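Local coordinates for protein adenylate kinase (Thermus thermophilus, PDB 3CM0) that probably catalyses, as adenylate kinases do, the reversible transfer of the terminal phosphate of ATP to AMP, giving two molecules of ADP, at residues E93-D96 and R97-E101; E138-R141 and R142-V146; T47-G50 and E51-P55; D174-Y177 and A178-A182; D61-P64 and D65-L69. One frame throughout, in Å; residues are numbered along the deposited sequence.

Contact 1 (E93-D96 and R97-E101); sequences EALD and RLLSE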
loop_
_atom_site.group_PDB
_atom_site.type_symbol
_atom_site.label_atom_id
_atom_site.label_comp_id
_atom_site.label_asym_id
_atom_site.label_seq_id
_atom_site.Cartn_x
_atom_site.Cartn_y
_atom_site.Cartn_z
ATOM N N GLU A 93 -0.628 -4.961 12.986
ATOM C CA GLU A 93 -0.568 -6.068 13.923
ATOM C C GLU A 93 -1.498 -7.239 13.518
ATOM O O GLU A 93 -1.097 -8.409 13.517
ATOM C CB GLU A 93 -0.934 -5.538 15.306
ATOM C CG GLU A 93 0.201 -4.631 15.843
ATOM C CD GLU A 93 -0.107 -4.063 17.229
ATOM O OE1 GLU A 93 -1.095 -4.537 17.826
ATOM O OE2 GLU A 93 0.643 -3.171 17.719
ATOM N N ALA A 94 -2.723 -6.901 13.154
ATOM C CA ALA A 94 -3.699 -7.914 12.742
ATOM C C ALA A 94 -3.206 -8.644 11.496
ATOM O O ALA A 94 -3.356 -9.858 11.374
ATOM C CB ALA A 94 -5.036 -7.254 12.477
ATOM N N LEU A 95 -2.601 -7.911 10.559
ATOM C CA LEU A 95 -2.105 -8.561 9.350
ATOM C C LEU A 95 -0.978 -9.504 9.677
ATOM O O LEU A 95 -0.874 -10.590 9.101
ATOM C CB LEU A 95 -1.642 -7.502 8.326
ATOM C CG LEU A 95 -1.006 -8.022 7.035
ATOM C CD1 LEU A 95 -2.082 -8.918 6.309
ATOM C CD2 LEU A 95 -0.577 -6.861 6.101
ATOM N N ASP A 96 -0.099 -9.132 10.610
ATOM C CA ASP A 96 0.996 -10.038 10.939
ATOM C C ASP A 96 0.460 -11.345 11.525
ATOM O O ASP A 96 1.000 -12.432 11.262
ATOM C CB ASP A 96 1.953 -9.398 11.945
ATOM C CG ASP A 96 3.128 -8.656 11.270
ATOM O OD1 ASP A 96 3.236 -8.614 10.013
ATOM O OD2 ASP A 96 3.947 -8.102 12.032
ATOM N N ARG A 97 -0.572 -11.247 12.337
ATOM C CA ARG A 97 -1.176 -12.464 12.895
ATOM C C ARG A 97 -1.759 -13.341 11.771
ATOM O O ARG A 97 -1.590 -14.573 11.758
ATOM C CB ARG A 97 -2.270 -12.088 13.891
ATOM C CG ARG A 97 -1.736 -11.304 15.115
ATOM C CD ARG A 97 -2.790 -11.290 16.225
ATOM N NE ARG A 97 -3.893 -10.382 15.908
ATOM C CZ ARG A 97 -3.899 -9.078 16.182
ATOM N NH1 ARG A 97 -2.855 -8.518 16.783
ATOM N NH2 ARG A 97 -4.951 -8.335 15.860
ATOM N N LEU A 98 -2.452 -12.702 10.834
ATOM C CA LEU A 98 -3.036 -13.414 9.687
ATOM C C LEU A 98 -1.945 -14.076 8.836
ATOM O O LEU A 98 -2.102 -15.200 8.387
ATOM C CB LEU A 98 -3.853 -12.424 8.817
ATOM C CG LEU A 98 -4.416 -13.057 7.545
ATOM C CD1 LEU A 98 -5.263 -14.262 7.973
ATOM C CD2 LEU A 98 -5.264 -12.069 6.789
ATOM N N LEU A 99 -0.832 -13.382 8.565
ATOM C CA LEU A 99 0.216 -13.997 7.764
ATOM C C LEU A 99 0.791 -15.195 8.503
ATOM O O LEU A 99 1.062 -16.258 7.909
ATOM C CB LEU A 99 1.346 -12.981 7.485
ATOM C CG LEU A 99 0.868 -11.747 6.708
ATOM C CD1 LEU A 99 2.033 -10.731 6.596
ATOM C CD2 LEU A 99 0.349 -12.165 5.321
ATOM N N SER A 100 0.961 -15.028 9.808
ATOM C CA SER A 100 1.539 -16.088 10.621
ATOM C C SER A 100 0.619 -17.311 10.584
ATOM O O SER A 100 1.080 -18.428 10.349
ATOM C CB SER A 100 1.722 -15.625 12.068
ATOM O OG SER A 100 2.260 -16.678 12.855
ATOM N N GLU A 101 -0.675 -17.092 10.809
ATOM C CA GLU A 101 -1.654 -18.196 10.793
ATOM C C GLU A 101 -1.796 -18.931 9.479
ATOM O O GLU A 101 -2.107 -20.124 9.456
ATOM C CB GLU A 101 -3.026 -17.674 11.204
ATOM C CG GLU A 101 -3.089 -17.269 12.672
ATOM C CD GLU A 101 -4.367 -16.518 13.037
ATOM O OE1 GLU A 101 -5.123 -16.097 12.128
ATOM O OE2 GLU A 101 -4.602 -16.332 14.245
#
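Leu99 N donates to Leu95 O at 2.8 Å, the shortest of four consecutive i to i+4 bonds that close the last turns of the alpha-helix 89-101; Arg97 N to Glu93 O, at 3.1 Å, is the first of the series. The charged side chains add less. Arg97 bends at chi3 (-74°) and folds back along the turn before it, laying one face of its guanidinium over Glu93 O and the CA of Ala94, with NH2 3.6 Å from Ala94 CB. A small alanine suits this place because it lets the flat group settle close to the backbone. Glu93 OE1 stays 4.5 Å from Arg97 NH1, too far for a salt bridge. Asp96 sends its OD2 to a hydrogen bond with Tyr157 OH, towards helix 137-160. Leu98 packs on Leu69 and Ile72 of helix 65-75, while Leu95 lies near Phe85 of the predicted AMP site. Leu95 and Leu99 meet at an oblique angle, Leu95 CD1 lying 4.1 Å from Leu99 CG. With only a CB at Leu99, as in an alanine, Leu95 CG and CD1 would probably lose the branch they rest on. Leu99 CG also sits 3.2 Å from Leu95 O.

Contact 2 (E138-R141 and R142-V146); sequences ETVR and RRLEV
Arg143 runs its aliphatic stem past the carbonyl of Thr139, with Arg143 CG 3.2 Å and CD 3.5 Å from Thr139 O. The same oxygen accepts the backbone bond from Arg143 N at 2.9 Å, so two methylenes lie alongside an oxygen already bonded in the helix. Extended from CG to NE (chi2 170°, chi3 176°), the chain carries its guanidinium on past Thr139, towards Asp135. Arg142 behaves differently: a bend at chi3 (56°) swings its guanidinium back, and one face looks towards Thr139 O with that oxygen displaced towards the rim. On another side of the helix Val140 and Leu144 lie side by side and point the same way, Val140 CG1 4.0 Å from Leu144 CD1. Both are buried, and branched apolar residues fit there: Val140 packs on Ile123 and Leu124 of helix 116-130, Leu144 on Pro12 and Pro13.

The next shell fixes the polar ends. Arg143 NH1 forms a salt bridge with Asp135, which holds the guanidinium towards the LID region, and Arg141 NE pairs with Glu137. Thr139 is tied twice, its OG1 to Asp134 O and its N to Asn136 OD1, so the first turn of helix 137-160 is stitched to the chain leading into it. The arrangement is that of the junction where the LID region of an adenylate kinase returns to the long helix behind it, with Arg143 probably part of the AMP site, near Arg132.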
loop_
_atom_site.group_PDB
_atom_site.type_symbol
_atom_site.label_atom_id
_atom_site.label_comp_id
_atom_site.label_asym_id
_atom_site.label_seq_id
_atom_site.Cartn_x
_atom_site.Cartn_y
_atom_site.Cartn_z
ATOM N N GLU A 138 2.607 24.823 -0.934
ATOM C CA GLU A 138 2.146 24.702 0.435
ATOM C C GLU A 138 1.316 23.452 0.666
ATOM O O GLU A 138 1.630 22.658 1.550
ATOM C CB GLU A 138 1.314 25.932 0.824
ATOM C CG GLU A 138 0.659 25.849 2.209
ATOM C CD GLU A 138 1.600 26.245 3.340
ATOM O OE1 GLU A 138 2.169 27.359 3.280
ATOM O OE2 GLU A 138 1.764 25.453 4.291
ATOM N N THR A 139 0.253 23.268 -0.118
ATOM C CA THR A 139 -0.614 22.105 0.069
ATOM C C THR A 139 0.117 20.773 -0.111
ATOM O O THR A 139 -0.154 19.807 0.616
ATOM C CB THR A 139 -1.846 22.134 -0.875
ATOM O OG1 THR A 139 -1.420 22.162 -2.238
ATOM C CG2 THR A 139 -2.703 23.355 -0.594
ATOM N N VAL A 140 1.031 20.721 -1.077
ATOM C CA VAL A 140 1.781 19.492 -1.313
ATOM C C VAL A 140 2.718 19.204 -0.139
ATOM O O VAL A 140 2.751 18.081 0.360
ATOM C CB VAL A 140 2.570 19.555 -2.639
ATOM C CG1 VAL A 140 3.503 18.329 -2.760
ATOM C CG2 VAL A 140 1.593 19.591 -3.825
ATOM N N ARG A 141 3.474 20.196 0.329
ATOM C CA ARG A 141 4.367 19.952 1.455
ATOM C C ARG A 141 3.592 19.571 2.708
ATOM O O ARG A 141 4.079 18.809 3.544
ATOM C CB ARG A 141 5.239 21.175 1.765
ATOM C CG ARG A 141 6.350 21.431 0.766
ATOM C CD ARG A 141 7.128 22.687 1.142
ATOM N NE ARG A 141 7.919 23.209 0.032
ATOM C CZ ARG A 141 8.947 22.577 -0.525
ATOM N NH1 ARG A 141 9.328 21.384 -0.077
ATOM N NH2 ARG A 141 9.592 23.135 -1.542
ATOM N N ARG A 142 2.395 20.115 2.863
ATOM C CA ARG A 142 1.595 19.769 4.029
ATOM C C ARG A 142 1.097 18.331 3.928
ATOM O O ARG A 142 1.130 17.577 4.908
ATOM C CB ARG A 142 0.388 20.703 4.150
ATOM C CG ARG A 142 -0.381 20.495 5.445
ATOM C CD ARG A 142 -1.660 21.317 5.451
ATOM N NE ARG A 142 -2.506 21.014 4.295
ATOM C CZ ARG A 142 -3.010 19.812 4.028
ATOM N NH1 ARG A 142 -2.757 18.787 4.832
ATOM N NH2 ARG A 142 -3.763 19.632 2.948
ATOM N N ARG A 143 0.624 17.945 2.752
ATOM C CA ARG A 143 0.160 16.585 2.577
ATOM C C ARG A 143 1.317 15.610 2.807
ATOM O O ARG A 143 1.102 14.508 3.324
ATOM C CB ARG A 143 -0.446 16.401 1.185
ATOM C CG ARG A 143 -1.784 17.136 1.010
ATOM C CD ARG A 143 -2.247 17.148 -0.452
ATOM N NE ARG A 143 -3.561 17.770 -0.630
ATOM C CZ ARG A 143 -4.102 18.048 -1.814
ATOM N NH1 ARG A 143 -3.441 17.761 -2.926
ATOM N NH2 ARG A 143 -5.304 18.607 -1.893
ATOM N N LEU A 144 2.544 16.006 2.446
ATOM C CA LEU A 144 3.695 15.125 2.649
ATOM C C LEU A 144 4.031 14.995 4.130
ATOM O O LEU A 144 4.479 13.939 4.587
ATOM C CB LEU A 144 4.922 15.637 1.856
ATOM C CG LEU A 144 4.775 15.473 0.338
ATOM C CD1 LEU A 144 5.946 16.176 -0.366
ATOM C CD2 LEU A 144 4.731 13.985 -0.032
ATOM N N GLU A 145 3.806 16.057 4.897
ATOM C CA GLU A 145 4.076 16.026 6.335
ATOM C C GLU A 145 3.065 15.138 7.055
ATOM O O GLU A 145 3.397 14.435 8.031
ATOM C CB GLU A 145 4.033 17.447 6.904
ATOM C CG GLU A 145 4.173 17.516 8.415
ATOM C CD GLU A 145 5.470 16.904 8.931
ATOM O OE1 GLU A 145 6.485 16.898 8.204
ATOM O OE2 GLU A 145 5.480 16.447 10.086
ATOM N N VAL A 146 1.829 15.176 6.577
ATOM C CA VAL A 146 0.780 14.343 7.157
ATOM C C VAL A 146 1.107 12.877 6.872
ATOM O O VAL A 146 0.999 12.004 7.750
ATOM C CB VAL A 146 -0.596 14.697 6.560
ATOM C CG1 VAL A 146 -1.620 13.626 6.909
ATOM C CG2 VAL A 146 -1.050 16.042 7.100
#

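Contact 3 (T47-G50 and E51-P55); sequences TPLG and ERVRP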
loop_
_atom_site.group_PDB
_atom_site.type_symbol
_atom_site.label_atom_id
_atom_site.label_comp_id
_atom_site.label_asym_id
_atom_site.label_seq_id
_atom_site.Cartn_x
_atom_site.Cartn_y
_atom_site.Cartn_z
ATOM N N THR A 47 -23.730 -9.150 -3.758
ATOM C CA THR A 47 -23.459 -10.411 -3.077
ATOM C C THR A 47 -23.994 -10.380 -1.658
ATOM O O THR A 47 -24.352 -9.322 -1.125
ATOM C CB THR A 47 -21.941 -10.720 -3.034
ATOM O OG1 THR A 47 -21.280 -9.834 -2.121
ATOM C CG2 THR A 47 -21.331 -10.549 -4.419
ATOM N N PRO A 48 -24.102 -11.560 -1.025
ATOM C CA PRO A 48 -24.604 -11.589 0.350
ATOM C C PRO A 48 -23.722 -10.715 1.271
ATOM O O PRO A 48 -24.214 -10.013 2.172
ATOM C CB PRO A 48 -24.543 -13.080 0.696
ATOM C CG PRO A 48 -24.878 -13.712 -0.662
ATOM C CD PRO A 48 -23.997 -12.921 -1.587
ATOM N N LEU A 49 -22.419 -10.766 1.027
ATOM C CA LEU A 49 -21.464 -9.970 1.800
ATOM C C LEU A 49 -21.717 -8.477 1.449
ATOM O O LEU A 49 -21.784 -7.626 2.334
ATOM C CB LEU A 49 -20.037 -10.399 1.428
ATOM C CG LEU A 49 -18.840 -9.716 2.094
ATOM C CD1 LEU A 49 -18.966 -9.754 3.592
ATOM C CD2 LEU A 49 -17.575 -10.423 1.656
ATOM N N GLY A 50 -21.896 -8.176 0.168
ATOM C CA GLY A 50 -22.166 -6.795 -0.221
ATOM C C GLY A 50 -23.406 -6.226 0.460
ATOM O O GLY A 50 -23.411 -5.081 0.932
ATOM N N GLU A 51 -24.474 -7.013 0.541
ATOM C CA GLU A 51 -25.690 -6.513 1.192
ATOM C C GLU A 51 -25.521 -6.290 2.692
ATOM O O GLU A 51 -26.232 -5.473 3.288
ATOM C CB GLU A 51 -26.871 -7.447 0.918
ATOM C CG GLU A 51 -27.314 -7.431 -0.545
ATOM C CD GLU A 51 -27.523 -6.010 -1.101
ATOM O OE1 GLU A 51 -28.199 -5.187 -0.442
ATOM O OE2 GLU A 51 -27.012 -5.720 -2.207
ATOM N N ARG A 52 -24.571 -6.992 3.304
ATOM C CA ARG A 52 -24.321 -6.817 4.739
ATOM C C ARG A 52 -23.519 -5.542 5.002
ATOM O O ARG A 52 -23.748 -4.838 5.987
ATOM C CB ARG A 52 -23.539 -8.017 5.272
ATOM C CG ARG A 52 -24.337 -9.303 5.302
ATOM C CD ARG A 52 -24.899 -9.530 6.682
ATOM N NE ARG A 52 -23.810 -9.650 7.648
ATOM C CZ ARG A 52 -23.986 -9.768 8.957
ATOM N NH1 ARG A 52 -25.218 -9.775 9.458
ATOM N NH2 ARG A 52 -22.934 -9.888 9.757
ATOM N N VAL A 53 -22.580 -5.246 4.107
ATOM C CA VAL A 53 -21.746 -4.065 4.269
ATOM C C VAL A 53 -22.410 -2.792 3.740
ATOM O O VAL A 53 -22.045 -1.694 4.152
ATOM C CB VAL A 53 -20.336 -4.227 3.584
ATOM C CG1 VAL A 53 -19.709 -5.575 3.967
ATOM C CG2 VAL A 53 -20.443 -4.102 2.071
ATOM N N ARG A 54 -23.375 -2.929 2.836
ATOM C CA ARG A 54 -24.051 -1.750 2.290
ATOM C C ARG A 54 -24.518 -0.779 3.365
ATOM O O ARG A 54 -24.238 0.426 3.284
ATOM C CB ARG A 54 -25.245 -2.156 1.392
ATOM C CG ARG A 54 -26.213 -1.007 1.072
ATOM C CD ARG A 54 -27.354 -1.449 0.122
ATOM N NE ARG A 54 -26.810 -1.687 -1.204
ATOM C CZ ARG A 54 -26.517 -0.709 -2.057
ATOM N NH1 ARG A 54 -26.745 0.544 -1.702
ATOM N NH2 ARG A 54 -25.958 -0.974 -3.231
ATOM N N PRO A 55 -25.209 -1.276 4.405
ATOM C CA PRO A 55 -25.687 -0.377 5.466
ATOM C C PRO A 55 -24.598 0.391 6.213
ATOM O O PRO A 55 -24.801 1.539 6.625
ATOM C CB PRO A 55 -26.485 -1.312 6.379
ATOM C CG PRO A 55 -25.854 -2.633 6.167
ATOM C CD PRO A 55 -25.606 -2.667 4.682
#
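Leu49 and Val53, one turn apart on helix 48-58, share the side of the helix turned towards its neighbours, with Leu49 CD1 4.3 Å from Val53 CG1. Leu49 reaches His42 of helix 35-44 as well as Leu67 and Leu71 of helix 65-75. Val53 straddles two carbonyls: CG1 lies 3.3 Å from Leu49 O, and a first torsion of -48° sets CG2 between the backbone N and the carbonyl carbon, 3.3 Å from Gly50 O. Val53 also packs on Leu39 and Val43 of helix 35-44 and on Leu67. Leucine and valine suit this seam because three helices of the NMP region and its border converge there.

Arg52 leaves in another direction, its CG 3.2 Å from Pro48 O before the chain bends twice. Glu51 and Arg54 form a long salt bridge, Glu51 OE1 to Arg54 NE at 3.8 Å, while Arg54 NH1 has a further salt bridge with Glu58.

Thr47 holds the start of the helix. As N-cap it accepts from Gly50 N through OG1, 2.9 Å away at an N-H...O angle of 159°, and OG1 also hydrogen-bonds His42 ND1. Its own O takes Glu51 N at 2.8 Å. Pro48 fits the first turn, where the lack of an N-H costs no helical bond. The chemistry therefore implies a helix firm at its capped start and kinked towards its C-terminal end, where Pro55 offers no N-H.

Contact 4 (D174-Y177 and A178-A182); sequences DEVY and ARIRA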
loop_
_atom_site.group_PDB
_atom_site.type_symbol
_atom_site.label_atom_id
_atom_site.label_comp_id
_atom_site.label_asym_id
_atom_site.label_seq_id
_atom_site.Cartn_x
_atom_site.Cartn_y
_atom_site.Cartn_z
ATOM N N ASP A 174 12.869 1.472 -14.250
ATOM C CA ASP A 174 13.655 0.264 -14.332
ATOM C C ASP A 174 14.728 0.202 -13.252
ATOM O O ASP A 174 14.999 -0.878 -12.711
ATOM C CB ASP A 174 14.324 0.115 -15.716
ATOM C CG ASP A 174 13.355 -0.357 -16.797
ATOM O OD1 ASP A 174 12.417 -1.124 -16.485
ATOM O OD2 ASP A 174 13.543 0.035 -17.971
ATOM N N GLU A 175 15.377 1.331 -12.966
ATOM C CA GLU A 175 16.407 1.344 -11.923
ATOM C C GLU A 175 15.802 1.102 -10.537
ATOM O O GLU A 175 16.352 0.353 -9.736
ATOM C CB GLU A 175 17.145 2.683 -11.889
ATOM C CG GLU A 175 17.818 3.000 -13.240
ATOM C CD GLU A 175 18.518 4.353 -13.260
ATOM O OE1 GLU A 175 17.901 5.381 -12.919
ATOM O OE2 GLU A 175 19.706 4.387 -13.645
ATOM N N VAL A 176 14.695 1.761 -10.260
ATOM C CA VAL A 176 14.053 1.587 -8.946
ATOM C C VAL A 176 13.546 0.135 -8.825
ATOM O O VAL A 176 13.703 -0.533 -7.782
ATOM C CB VAL A 176 12.896 2.580 -8.805
ATOM C CG1 VAL A 176 12.143 2.325 -7.458
ATOM C CG2 VAL A 176 13.460 4.014 -8.823
ATOM N N TYR A 177 12.963 -0.375 -9.906
ATOM C CA TYR A 177 12.477 -1.758 -9.907
ATOM C C TYR A 177 13.601 -2.750 -9.599
ATOM O O TYR A 177 13.440 -3.701 -8.809
ATOM C CB TYR A 177 11.858 -2.073 -11.261
ATOM C CG TYR A 177 11.193 -3.425 -11.320
ATOM C CD1 TYR A 177 10.049 -3.692 -10.553
ATOM C CD2 TYR A 177 11.695 -4.432 -12.134
ATOM C CE1 TYR A 177 9.428 -4.932 -10.604
ATOM C CE2 TYR A 177 11.069 -5.692 -12.191
ATOM C CZ TYR A 177 9.940 -5.925 -11.425
ATOM O OH TYR A 177 9.308 -7.150 -11.478
ATOM N N ALA A 178 14.764 -2.545 -10.220
ATOM C CA ALA A 178 15.897 -3.426 -9.963
ATOM C C ALA A 178 16.291 -3.384 -8.489
ATOM O O ALA A 178 16.659 -4.406 -7.903
ATOM C CB ALA A 178 17.131 -3.018 -10.836
ATOM N N ARG A 179 16.262 -2.196 -7.892
ATOM C CA ARG A 179 16.624 -2.079 -6.483
ATOM C C ARG A 179 15.612 -2.787 -5.599
ATOM O O ARG A 179 15.977 -3.400 -4.592
ATOM C CB ARG A 179 16.715 -0.599 -6.067
ATOM C CG ARG A 179 17.867 0.155 -6.756
ATOM C CD ARG A 179 17.709 1.689 -6.580
ATOM N NE ARG A 179 18.718 2.433 -7.341
ATOM C CZ ARG A 179 18.580 3.686 -7.762
ATOM N NH1 ARG A 179 17.461 4.380 -7.518
ATOM N NH2 ARG A 179 19.591 4.264 -8.408
ATOM N N ILE A 180 14.339 -2.688 -5.952
ATOM C CA ILE A 180 13.309 -3.365 -5.142
ATOM C C ILE A 180 13.524 -4.894 -5.205
ATOM O O ILE A 180 13.482 -5.585 -4.181
ATOM C CB ILE A 180 11.902 -3.020 -5.671
ATOM C CG1 ILE A 180 11.575 -1.583 -5.316
ATOM C CG2 ILE A 180 10.832 -4.037 -5.122
ATOM C CD1 ILE A 180 10.412 -0.993 -6.111
ATOM N N ARG A 181 13.722 -5.447 -6.406
ATOM C CA ARG A 181 13.947 -6.889 -6.516
ATOM C C ARG A 181 15.187 -7.303 -5.717
ATOM O O ARG A 181 15.177 -8.312 -4.997
ATOM C CB ARG A 181 14.073 -7.299 -8.006
ATOM C CG ARG A 181 12.759 -7.118 -8.752
ATOM C CD ARG A 181 12.757 -7.857 -10.073
ATOM N NE ARG A 181 13.009 -9.282 -9.888
ATOM C CZ ARG A 181 12.834 -10.188 -10.839
ATOM N NH1 ARG A 181 12.398 -9.814 -12.034
ATOM N NH2 ARG A 181 13.105 -11.458 -10.593
ATOM N N ALA A 182 16.264 -6.520 -5.817
ATOM C CA ALA A 182 17.464 -6.838 -5.059
ATOM C C ALA A 182 17.205 -6.791 -3.558
ATOM O O ALA A 182 17.653 -7.670 -2.814
ATOM C CB ALA A 182 18.571 -5.891 -5.398
#
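Arg181 N meets Tyr177 O almost head-on, 3.0 Å apart with an N-H...O angle of 172°, and the neighbouring bonds from Ala178, Arg179 and Ile180 complete an unbroken alpha-helical run. The same two residues are joined through their side chains. Arg181 CG sits over one face of the Tyr177 ring in a CH-pi contact, 4.2 Å from the centroid, and CD comes closer at the rim, 3.5 Å from Tyr177 CE2. A bend at chi3, about the CG-CD bond, leaves the guanidinium plane 74° from that of the ring instead of stacked on it. Arginine suits the place because its methylenes can lie on an aromatic face while NH2 forms a salt bridge with Ile186 OXT, the C-terminal carboxylate; Tyr177 OH is hydrogen-bonded to Glu27 OE1. Replacing Tyr177 with an alanine is likely to leave Glu27 without its hydroxyl partner and the Arg181 methylenes without the ring face they lie on. This is the C-terminal helix 173-184 of the P-loop kinase fold, packed against helix 17-28, which follows the phosphate-binding loop, and against the edge strand 164-168. Val176 and Ile180 face the interior, Val176 CG1 4.0 Å from Ile180 CD1. Arg179 stays extended from CG to NE, with its CG 3.3 Å from Glu175 O, and places one guanidinium face over Glu175 CB, while its NH1 hydrogen-bonds Leu170 O.

Contact 5 (D61-P64 and D65-L69); sequences DLVP and DDLIL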
loop_
_atom_site.group_PDB
_atom_site.type_symbol
_atom_site.label_atom_id
_atom_site.label_comp_id
_atom_site.label_asym_id
_atom_site.label_seq_id
_atom_site.Cartn_x
_atom_site.Cartn_y
_atom_site.Cartn_z
ATOM N N ASP A 61 -20.318 5.110 8.093
ATOM C CA ASP A 61 -19.349 4.478 8.977
ATOM C C ASP A 61 -18.158 3.929 8.176
ATOM O O ASP A 61 -18.219 3.818 6.948
ATOM C CB ASP A 61 -19.995 3.318 9.730
ATOM C CG ASP A 61 -20.998 3.770 10.779
ATOM O OD1 ASP A 61 -21.032 4.965 11.122
ATOM O OD2 ASP A 61 -21.745 2.903 11.279
ATOM N N LEU A 62 -17.064 3.600 8.859
ATOM C CA LEU A 62 -15.925 3.003 8.175
ATOM C C LEU A 62 -16.099 1.481 8.317
ATOM O O LEU A 62 -16.631 1.016 9.322
ATOM C CB LEU A 62 -14.608 3.399 8.835
ATOM C CG LEU A 62 -14.238 4.878 8.960
ATOM C CD1 LEU A 62 -12.904 4.974 9.698
ATOM C CD2 LEU A 62 -14.144 5.535 7.584
ATOM N N VAL A 63 -15.654 0.714 7.324
ATOM C CA VAL A 63 -15.756 -0.743 7.420
ATOM C C VAL A 63 -14.791 -1.173 8.518
ATOM O O VAL A 63 -13.621 -0.791 8.494
ATOM C CB VAL A 63 -15.366 -1.425 6.097
ATOM C CG1 VAL A 63 -15.396 -2.960 6.273
ATOM C CG2 VAL A 63 -16.331 -0.993 5.001
ATOM N N PRO A 64 -15.277 -1.947 9.509
ATOM C CA PRO A 64 -14.467 -2.426 10.632
ATOM C C PRO A 64 -13.247 -3.231 10.204
ATOM O O PRO A 64 -13.263 -3.939 9.187
ATOM C CB PRO A 64 -15.457 -3.255 11.448
ATOM C CG PRO A 64 -16.357 -3.792 10.390
ATOM C CD PRO A 64 -16.614 -2.572 9.544
ATOM N N ASP A 65 -12.188 -3.120 10.984
ATOM C CA ASP A 65 -10.985 -3.846 10.665
ATOM C C ASP A 65 -11.252 -5.341 10.589
ATOM O O ASP A 65 -10.643 -6.029 9.786
ATOM C CB ASP A 65 -9.889 -3.608 11.719
ATOM C CG ASP A 65 -9.195 -2.270 11.554
ATOM O OD1 ASP A 65 -9.388 -1.621 10.514
ATOM O OD2 ASP A 65 -8.439 -1.874 12.470
ATOM N N ASP A 66 -12.167 -5.864 11.397
ATOM C CA ASP A 66 -12.341 -7.312 11.331
ATOM C C ASP A 66 -12.867 -7.791 9.991
ATOM O O ASP A 66 -12.540 -8.896 9.528
ATOM C CB ASP A 66 -13.200 -7.800 12.494
ATOM C CG ASP A 66 -14.601 -7.245 12.469
ATOM O OD1 ASP A 66 -14.851 -6.243 11.762
ATOM O OD2 ASP A 66 -15.457 -7.820 13.179
ATOM N N LEU A 67 -13.657 -6.956 9.338
ATOM C CA LEU A 67 -14.192 -7.321 8.035
ATOM C C LEU A 67 -13.103 -7.180 6.969
ATOM O O LEU A 67 -12.990 -7.991 6.062
ATOM C CB LEU A 67 -15.393 -6.421 7.725
ATOM C CG LEU A 67 -16.085 -6.752 6.410
ATOM C CD1 LEU A 67 -16.474 -8.216 6.422
ATOM C CD2 LEU A 67 -17.305 -5.866 6.239
ATOM N N ILE A 68 -12.283 -6.139 7.070
ATOM C CA ILE A 68 -11.198 -5.958 6.113
ATOM C C ILE A 68 -10.224 -7.159 6.199
ATOM O O ILE A 68 -9.789 -7.688 5.189
ATOM C CB ILE A 68 -10.411 -4.657 6.446
ATOM C CG1 ILE A 68 -11.334 -3.445 6.249
ATOM C CG2 ILE A 68 -9.157 -4.563 5.586
ATOM C CD1 ILE A 68 -10.691 -2.133 6.621
ATOM N N LEU A 69 -9.852 -7.547 7.412
ATOM C CA LEU A 69 -8.947 -8.682 7.566
ATOM C C LEU A 69 -9.622 -9.983 7.089
ATOM O O LEU A 69 -8.957 -10.844 6.555
ATOM C CB LEU A 69 -8.487 -8.816 9.022
ATOM C CG LEU A 69 -7.245 -7.970 9.423
ATOM C CD1 LEU A 69 -6.036 -8.564 8.787
ATOM C CD2 LEU A 69 -7.412 -6.503 8.999
HETATM O O HOH W 1 -11.278 0.102 9.446
#
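Val63 pushes CG1 against Leu67 CD2, a tight carbon pair at 3.5 Å, and the same methyl lies 4.1 Å from Ile68 CG1. It is put there by the first torsion of Val63, which sets CG1 anti to the backbone N (chi1 176°). Val63 also touches Leu39 of helix 35-44; a small branched side chain fits between loop and helix. Pro64 widens the apolar patch, its CG 3.9 Å from Leu67 CB.

Further out, Pro64 occupies the N-cap position of helix 65-75 and serves it through its backbone: Pro64 O accepts from Ile68 N at 3.2 Å, in the carbonyl plane, and weakly from Leu67 N. Asp66 OD1 rests 3.1 Å from Pro64 CB. Acidic residues in this first turn probably suit the positive end of the helix dipole.

At the polar edge a water donates to Val63 O at 2.7 Å and to Asp65 OD1 at 2.8 Å, bridging loop and helix, while OD1 is also bonded to Gln91 NE2. This is the loop-to-helix junction at the end of the NMP region, a part of adenylate kinases that moves during catalysis; Val63 and Gln91 are predicted to bind AMP.

Contacts 3, 5 and 1 form a chain of packed helices on the NMP side. Val53 CG1 of contact 3 meets Leu67 CD2 of contact 5 at 3.3 Å, and Leu69 CG of contact 5 lies 3.8 Å from Ala94 CB of contact 1, so helix 65-75 passes the packing on to helix 89-101. Contact 2, beside the LID, stands apart, its centre about 36 Å from that of contact 3. Predicted AMP-site residues belong to contacts 2 and 5, whose nearest atoms are about 14 Å apart, which may reflect an open arrangement of NMP and LID. Contact 4 lies near the predicted ATP site, the side chain of Ile180 being about 7 Å from that of Lys17.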